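Long-range contacts in homocysteine S-methyltransferase (PDB 5DML), which catalyses methyl transfer from S-methylmethionine, or less efficiently S-adenosylmethionine, to homocysteine, forming methionine: residues Ala191-Thr196 against Pro220-Leu225; Leu225-Ile230 against Ala237-Leu242. All blocks are in the same frame, centred on the assembly; numbering follows the deposited sequence.

Interaction 1: residues Ala191-Thr196 against Pro220-Leu225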
ATOM      1  N   ALA A 191       0.624 -10.110  -4.304  1.00 38.16           N
ATOM      2  CA  ALA A 191       0.028  -8.907  -3.772  1.00 37.32           C
ATOM      3  C   ALA A 191      -0.358  -9.093  -2.330  1.00 36.51           C
ATOM      4  O   ALA A 191      -0.530 -10.223  -1.877  1.00 40.19           O
ATOM      5  CB  ALA A 191      -1.189  -8.505  -4.588  1.00 35.83           C
ATOM      6  N   TRP A 192      -0.474  -7.984  -1.602  1.00 32.84           N
ATOM      7  CA  TRP A 192      -1.166  -8.035  -0.328  1.00 34.74           C
ATOM      8  C   TRP A 192      -2.474  -7.276  -0.480  1.00 33.98           C
ATOM      9  O   TRP A 192      -2.595  -6.392  -1.327  1.00 34.87           O
ATOM     10  CB  TRP A 192      -0.296  -7.488   0.826  1.00 33.41           C
ATOM     11  CG  TRP A 192      -0.174  -5.986   0.978  1.00 34.39           C
ATOM     12  CD1 TRP A 192      -1.181  -5.094   1.222  1.00 31.24           C
ATOM     13  CD2 TRP A 192       1.044  -5.222   0.977  1.00 31.83           C
ATOM     14  NE1 TRP A 192      -0.673  -3.819   1.323  1.00 33.81           N
ATOM     15  CE2 TRP A 192       0.690  -3.871   1.197  1.00 33.09           C
ATOM     16  CE3 TRP A 192       2.393  -5.548   0.802  1.00 30.91           C
ATOM     17  CZ2 TRP A 192       1.640  -2.842   1.242  1.00 35.10           C
ATOM     18  CZ3 TRP A 192       3.341  -4.523   0.852  1.00 34.65           C
ATOM     19  CH2 TRP A 192       2.954  -3.185   1.064  1.00 35.04           C
ATOM     20  N   PHE A 193      -3.467  -7.650   0.318  1.00 36.24           N
ATOM     21  CA  PHE A 193      -4.731  -6.932   0.323  1.00 35.16           C
ATOM     22  C   PHE A 193      -4.930  -6.275   1.680  1.00 37.94           C
ATOM     23  O   PHE A 193      -4.905  -6.944   2.708  1.00 38.57           O
ATOM     24  CB  PHE A 193      -5.886  -7.871   0.004  1.00 35.01           C
ATOM     25  CG  PHE A 193      -6.117  -8.086  -1.477  1.00 39.23           C
ATOM     26  CD1 PHE A 193      -5.107  -8.584  -2.292  1.00 38.76           C
ATOM     27  CD2 PHE A 193      -7.355  -7.819  -2.048  1.00 39.78           C
ATOM     28  CE1 PHE A 193      -5.318  -8.790  -3.650  1.00 35.96           C
ATOM     29  CE2 PHE A 193      -7.568  -8.022  -3.401  1.00 40.81           C
ATOM     30  CZ  PHE A 193      -6.549  -8.511  -4.204  1.00 38.84           C
ATOM     31  N   SER A 194      -5.137  -4.965   1.685  1.00 46.29           N
ATOM     32  CA  SER A 194      -5.286  -4.231   2.941  1.00 45.73           C
ATOM     33  C   SER A 194      -6.535  -3.352   2.944  1.00 47.67           C
ATOM     34  O   SER A 194      -6.839  -2.677   1.964  1.00 48.83           O
ATOM     35  CB  SER A 194      -4.038  -3.394   3.206  1.00 47.47           C
ATOM     36  OG  SER A 194      -4.183  -2.649   4.401  1.00 52.45           O
ATOM     37  N   PHE A 195      -7.242  -3.344   4.067  1.00 36.98           N
ATOM     38  CA  PHE A 195      -8.620  -2.870   4.097  1.00 36.44           C
ATOM     39  C   PHE A 195      -8.877  -1.686   5.020  1.00 42.30           C
ATOM     40  O   PHE A 195      -8.241  -1.553   6.061  1.00 40.62           O
ATOM     41  CB  PHE A 195      -9.542  -4.012   4.535  1.00 36.47           C
ATOM     42  CG  PHE A 195      -9.209  -5.346   3.925  1.00 35.67           C
ATOM     43  CD1 PHE A 195      -9.310  -5.549   2.555  1.00 33.51           C
ATOM     44  CD2 PHE A 195      -8.827  -6.409   4.730  1.00 34.55           C
ATOM     45  CE1 PHE A 195      -9.006  -6.790   2.002  1.00 33.58           C
ATOM     46  CE2 PHE A 195      -8.527  -7.647   4.186  1.00 34.16           C
ATOM     47  CZ  PHE A 195      -8.615  -7.836   2.819  1.00 32.71           C
ATOM     48  N   THR A 196      -9.844  -0.848   4.652  1.00 45.09           N
ATOM     49  CA  THR A 196     -10.411   0.079   5.617  1.00 47.94           C
ATOM     50  C   THR A 196     -11.608  -0.598   6.263  1.00 46.99           C
ATOM     51  O   THR A 196     -12.287  -1.399   5.628  1.00 42.72           O
ATOM     52  CB  THR A 196     -10.850   1.419   4.997  1.00 49.66           C
ATOM     53  OG1 THR A 196     -11.894   1.199   4.044  1.00 46.41           O
ATOM     54  CG2 THR A 196      -9.677   2.102   4.333  1.00 48.20           C
ATOM     55  N   PRO A 220      -3.743 -18.053  -3.964  1.00 32.78           N
ATOM     56  CA  PRO A 220      -2.379 -18.126  -3.416  1.00 32.49           C
ATOM     57  C   PRO A 220      -1.481 -16.938  -3.794  1.00 34.08           C
ATOM     58  O   PRO A 220      -0.430 -16.756  -3.184  1.00 34.86           O
ATOM     59  CB  PRO A 220      -1.827 -19.432  -4.000  1.00 32.20           C
ATOM     60  CG  PRO A 220      -2.793 -19.836  -5.115  1.00 37.17           C
ATOM     61  CD  PRO A 220      -4.113 -19.242  -4.756  1.00 33.66           C
ATOM     62  N   GLN A 221      -1.891 -16.135  -4.770  1.00 39.67           N
ATOM     63  CA  GLN A 221      -1.135 -14.937  -5.118  1.00 40.86           C
ATOM     64  C   GLN A 221      -1.212 -13.860  -4.036  1.00 39.36           C
ATOM     65  O   GLN A 221      -0.307 -13.032  -3.907  1.00 41.12           O
ATOM     66  CB  GLN A 221      -1.626 -14.359  -6.441  1.00 41.29           C
ATOM     67  CG  GLN A 221      -1.195 -15.138  -7.676  1.00 41.54           C
ATOM     68  CD  GLN A 221      -1.871 -14.615  -8.912  1.00 41.01           C
ATOM     69  OE1 GLN A 221      -3.077 -14.739  -9.048  1.00 44.69           O
ATOM     70  NE2 GLN A 221      -1.108 -13.986  -9.799  1.00 40.02           N
ATOM     71  N   VAL A 222      -2.306 -13.858  -3.277  1.00 34.25           N
ATOM     72  CA  VAL A 222      -2.447 -12.960  -2.141  1.00 33.86           C
ATOM     73  C   VAL A 222      -1.571 -13.458  -1.004  1.00 30.46           C
ATOM     74  O   VAL A 222      -1.956 -14.355  -0.264  1.00 34.20           O
ATOM     75  CB  VAL A 222      -3.910 -12.858  -1.673  1.00 32.19           C
ATOM     76  CG1 VAL A 222      -3.996 -11.982  -0.427  1.00 31.47           C
ATOM     77  CG2 VAL A 222      -4.780 -12.288  -2.781  1.00 26.17           C
ATOM     78  N   VAL A 223      -0.387 -12.876  -0.874  1.00 33.37           N
ATOM     79  CA  VAL A 223       0.624 -13.406   0.039  1.00 37.64           C
ATOM     80  C   VAL A 223       0.624 -12.759   1.435  1.00 36.85           C
ATOM     81  O   VAL A 223       1.422 -13.143   2.300  1.00 38.09           O
ATOM     82  CB  VAL A 223       2.020 -13.258  -0.574  1.00 38.59           C
ATOM     83  CG1 VAL A 223       2.088 -14.037  -1.894  1.00 35.85           C
ATOM     84  CG2 VAL A 223       2.335 -11.786  -0.795  1.00 35.74           C
ATOM     85  N   ALA A 224      -0.271 -11.799   1.647  1.00 35.87           N
ATOM     86  CA  ALA A 224      -0.472 -11.185   2.957  1.00 38.55           C
ATOM     87  C   ALA A 224      -1.732 -10.321   2.940  1.00 36.92           C
ATOM     88  O   ALA A 224      -2.178  -9.883   1.885  1.00 36.12           O
ATOM     89  CB  ALA A 224       0.770 -10.331   3.369  1.00 36.24           C
ATOM     90  N   LEU A 225      -2.316 -10.072   4.106  1.00 37.25           N
ATOM     91  CA  LEU A 225      -3.426  -9.126   4.182  1.00 36.65           C
ATOM     92  C   LEU A 225      -3.496  -8.451   5.546  1.00 36.72           C
ATOM     93  O   LEU A 225      -2.845  -8.880   6.492  1.00 37.58           O
ATOM     94  CB  LEU A 225      -4.750  -9.825   3.866  1.00 34.97           C
ATOM     95  CG  LEU A 225      -5.173 -10.992   4.753  1.00 37.52           C
ATOM     96  CD1 LEU A 225      -5.969 -10.481   5.949  1.00 40.04           C
ATOM     97  CD2 LEU A 225      -5.969 -12.041   3.961  1.00 32.86           C
TER

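Interaction 2: residues Leu225-Ile230 against Ala237-Leu242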
ATOM      1  N   LEU A 225      -2.316 -10.072   4.106  1.00 37.25           N
ATOM      2  CA  LEU A 225      -3.426  -9.126   4.182  1.00 36.65           C
ATOM      3  C   LEU A 225      -3.496  -8.451   5.546  1.00 36.72           C
ATOM      4  O   LEU A 225      -2.845  -8.880   6.492  1.00 37.58           O
ATOM      5  CB  LEU A 225      -4.750  -9.825   3.866  1.00 34.97           C
ATOM      6  CG  LEU A 225      -5.173 -10.992   4.753  1.00 37.52           C
ATOM      7  CD1 LEU A 225      -5.969 -10.481   5.949  1.00 40.04           C
ATOM      8  CD2 LEU A 225      -5.969 -12.041   3.961  1.00 32.86           C
ATOM      9  N   GLY A 226      -4.304  -7.398   5.644  1.00 34.97           N
ATOM     10  CA  GLY A 226      -4.469  -6.696   6.899  1.00 31.17           C
ATOM     11  C   GLY A 226      -5.200  -5.386   6.749  1.00 32.27           C
ATOM     12  O   GLY A 226      -6.158  -5.308   5.992  1.00 33.30           O
ATOM     13  N   ILE A 227      -4.749  -4.354   7.468  1.00 31.79           N
ATOM     14  CA  ILE A 227      -5.456  -3.079   7.516  1.00 35.30           C
ATOM     15  C   ILE A 227      -4.539  -1.862   7.381  1.00 37.15           C
ATOM     16  O   ILE A 227      -3.364  -1.916   7.736  1.00 34.18           O
ATOM     17  CB  ILE A 227      -6.255  -2.954   8.820  1.00 36.17           C
ATOM     18  CG1 ILE A 227      -5.339  -3.180  10.013  1.00 41.60           C
ATOM     19  CG2 ILE A 227      -7.394  -3.991   8.849  1.00 36.16           C
ATOM     20  CD1 ILE A 227      -6.052  -3.121  11.341  1.00 41.86           C
ATOM     21  N   ASN A 228      -5.081  -0.767   6.859  1.00 43.34           N
ATOM     22  CA  ASN A 228      -4.304   0.457   6.663  1.00 42.84           C
ATOM     23  C   ASN A 228      -5.196   1.695   6.552  1.00 45.97           C
ATOM     24  O   ASN A 228      -6.377   1.591   6.252  1.00 48.43           O
ATOM     25  CB  ASN A 228      -3.403   0.328   5.431  1.00 42.26           C
ATOM     26  CG  ASN A 228      -4.173   0.417   4.123  1.00 45.67           C
ATOM     27  OD1 ASN A 228      -4.936  -0.483   3.772  1.00 44.75           O
ATOM     28  ND2 ASN A 228      -3.955   1.499   3.379  1.00 46.99           N
ATOM     29  N   CYS A 229      -4.609   2.860   6.818  1.00 48.67           N
ATOM     30  CA  CYS A 229      -5.341   4.125   6.965  1.00 50.53           C
ATOM     31  C   CYS A 229      -6.464   4.032   7.989  1.00 50.54           C
ATOM     32  O   CYS A 229      -7.452   4.747   7.917  1.00 52.95           O
ATOM     33  CB  CYS A 229      -5.881   4.593   5.624  1.00 49.98           C
ATOM     34  SG  CYS A 229      -4.543   5.096   4.518  1.00 65.00           S
ATOM     35  N   ILE A 230      -6.278   3.147   8.955  1.00 47.20           N
ATOM     36  CA  ILE A 230      -7.189   2.976  10.072  1.00 47.13           C
ATOM     37  C   ILE A 230      -6.647   3.847  11.206  1.00 47.98           C
ATOM     38  O   ILE A 230      -5.441   4.092  11.271  1.00 50.61           O
ATOM     39  CB  ILE A 230      -7.273   1.477  10.474  1.00 47.39           C
ATOM     40  CG1 ILE A 230      -8.342   1.299  11.545  1.00 46.99           C
ATOM     41  CG2 ILE A 230      -5.992   0.967  11.040  1.00 48.34           C
ATOM     42  CD1 ILE A 230      -8.225  -0.009  12.282  1.00 49.86           C
ATOM     43  N   ALA A 237      -7.492  -4.484  17.816  1.00 44.33           N
ATOM     44  CA  ALA A 237      -8.691  -5.306  17.875  1.00 48.29           C
ATOM     45  C   ALA A 237      -8.941  -5.995  16.527  1.00 45.86           C
ATOM     46  O   ALA A 237      -9.256  -7.180  16.474  1.00 46.15           O
ATOM     47  CB  ALA A 237      -9.900  -4.458  18.283  1.00 41.07           C
ATOM     48  N   ALA A 238      -8.797  -5.242  15.443  1.00 47.68           N
ATOM     49  CA  ALA A 238      -8.966  -5.773  14.097  1.00 48.14           C
ATOM     50  C   ALA A 238      -7.963  -6.886  13.798  1.00 53.04           C
ATOM     51  O   ALA A 238      -8.327  -7.956  13.297  1.00 54.82           O
ATOM     52  CB  ALA A 238      -8.830  -4.669  13.088  1.00 49.71           C
ATOM     53  N   LEU A 239      -6.699  -6.625  14.115  1.00 43.70           N
ATOM     54  CA  LEU A 239      -5.641  -7.597  13.911  1.00 45.76           C
ATOM     55  C   LEU A 239      -5.915  -8.878  14.669  1.00 44.22           C
ATOM     56  O   LEU A 239      -5.804  -9.964  14.109  1.00 43.11           O
ATOM     57  CB  LEU A 239      -4.296  -7.018  14.346  1.00 45.26           C
ATOM     58  CG  LEU A 239      -3.633  -6.027  13.393  1.00 38.77           C
ATOM     59  CD1 LEU A 239      -2.443  -5.401  14.075  1.00 39.74           C
ATOM     60  CD2 LEU A 239      -3.198  -6.702  12.098  1.00 36.85           C
ATOM     61  N   GLN A 240      -6.278  -8.757  15.941  1.00 56.76           N
ATOM     62  CA  GLN A 240      -6.485  -9.976  16.722  1.00 56.33           C
ATOM     63  C   GLN A 240      -7.644 -10.779  16.186  1.00 56.99           C
ATOM     64  O   GLN A 240      -7.661 -12.001  16.311  1.00 56.98           O
ATOM     65  CB  GLN A 240      -6.736  -9.668  18.202  1.00 57.53           C
ATOM     66  CG  GLN A 240      -5.565  -9.081  18.962  1.00 63.37           C
ATOM     67  CD  GLN A 240      -5.906  -8.805  20.429  1.00 69.83           C
ATOM     68  OE1 GLN A 240      -6.816  -8.031  20.733  1.00 66.53           O
ATOM     69  NE2 GLN A 240      -5.159  -9.423  21.340  1.00 83.14           N
ATOM     70  N   HIS A 241      -8.580 -10.128  15.498  1.00 50.03           N
ATOM     71  CA  HIS A 241      -9.673 -10.891  14.912  1.00 47.76           C
ATOM     72  C   HIS A 241      -9.194 -11.588  13.650  1.00 50.64           C
ATOM     73  O   HIS A 241      -9.348 -12.800  13.504  1.00 53.02           O
ATOM     74  CB  HIS A 241     -10.874  -9.987  14.595  1.00 52.10           C
ATOM     75  CG  HIS A 241     -12.001 -10.712  13.921  1.00 60.37           C
ATOM     76  ND1 HIS A 241     -12.545 -11.875  14.430  1.00 67.65           N
ATOM     77  CD2 HIS A 241     -12.692 -10.435  12.793  1.00 59.63           C
ATOM     78  CE1 HIS A 241     -13.522 -12.283  13.634  1.00 64.15           C
ATOM     79  NE2 HIS A 241     -13.631 -11.426  12.635  1.00 62.15           N
ATOM     80  N   LEU A 242      -8.524 -10.868  12.757  1.00 53.34           N
ATOM     81  CA  LEU A 242      -7.893 -11.461  11.589  1.00 51.66           C
ATOM     82  C   LEU A 242      -7.061 -12.678  11.965  1.00 51.01           C
ATOM     83  O   LEU A 242      -7.166 -13.739  11.338  1.00 52.33           O
ATOM     84  CB  LEU A 242      -7.014 -10.423  10.888  1.00 51.39           C
ATOM     85  CG  LEU A 242      -7.787  -9.402  10.064  1.00 51.21           C
ATOM     86  CD1 LEU A 242      -6.882  -8.296   9.587  1.00 44.32           C
ATOM     87  CD2 LEU A 242      -8.474 -10.114   8.880  1.00 51.01           C
TER

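Interaction 1: residues Ala191-Thr196 against Pro220-Leu225
Phe193 and Val222 meet at about a right angle, the valine bringing a methyl obliquely to the phenyl ring: CG2 of Val222 lies 3.6 Å from CE1 of Phe193. With its CG anti to the carbonyl carbon (chi1 -84°), Phe193 swings its ring back along the strand towards Val222, while Leu225, its own partner in the register, meets it more loosely, CB to CB. Further along the strand, CE2 of Phe195 lies 4.2 Å from CD1 of Leu225. Phe193, Val222 and Leu225 share the sheet face that helices 173-182 and 209-217 cover, with Leu216 touching both Phe193 and Val222. On the other face Trp192 and Ala224 pair through their CB atoms, 4.0 Å apart, and the indole leads away, its NE1 making a weak hydrogen bond with OH of Tyr253. Such parallel pairing of neighbouring strands builds the wall of a TIM barrel, with helices packed outside. The ladder is held by three backbone bonds: Ala191 N to Gln221 O (3.1 Å), Val223 N to Ala191 O (2.8 Å) and Phe193 N to Ala224 O (3.0 Å). Two residues, Val223 and Ala224, lie between the bridge partners of Ala191 and Phe193, where the other strand has Trp192 alone. This beta bulge, with psi of Val223 near zero (-1°), far from extended values, puts both Val222 and Leu225 on the helix-covered face. CG2 of Val223 rests 3.4 Å from O of Ala191.

Interaction 2: residues Leu225-Ile230 against Ala237-Leu242
Ile227 reaches the helix with the tip of its longer branch, CD1, which stands 3.6 Å from CB of Ala238 and 4.3 Å from CG of Leu239. Its CG1 sits between the backbone N and the carbonyl carbon (chi1 54°) and CD1 continues in an extended line, which carries the methyl out from the strand to the small alanine. The shorter branch, CG2, takes a looser contact with CD1 of Leu242 at 4.4 Å. Methyl meets methyl again at the start of the strand segment, where CD2 of Leu242 lies 3.9 Å from CD1 of Leu225 and the two leucines approach each other at a slant. The isobutyl fork of Leu242 is thus shared: CD2 faces Leu225, while CD1 comes to 4.0 Å from CA of Gly226, a side chain against bare backbone. Strand 222-228 and helix 235-242 open a beta-alpha-beta unit of the TIM barrel, and the short segments run almost antiparallel, at 170°, with their axes 8.8 Å apart at closest approach. Strand 250-253 completes the unit, its Leu250 touching both Leu239 and Leu242. Hydrogen bonding plays no part across this interface; the helix segment has backbone hydrogen bonds of its own, such as Leu242 N to Ala238 O at 3.0 Å. Polar and sulfur chemistry begins where the strand ends: OD1 of Asn228 accepts a hydrogen bond from Thr169 N, and Cys229, a predicted zinc ligand, is joined here in a disulfide to Cys295, another predicted ligand.

In the fold
Both contacts are buried and both use strand 222-228, with Leu225 serving in each: its backbone and side chain meet the neighbouring strand in interaction 1, and the same CD1 methyl that meets Phe195 there also touches the helix in interaction 2. Chemistry follows place in the barrel. Within the wall, interaction 1 combines a backbone ladder with side chains on both sheet faces; between wall and outer layer, interaction 2 is wholly apolar and buries less surface, 222 Å² against 344 Å². The wall pairing carries on beyond the first contact through a probable hydrogen bond from Phe195 N to Gly226 O. Interaction 2 includes the loop just past the strand, with Cys229, whereas interaction 1 lies deeper, nearer the centre of the chain.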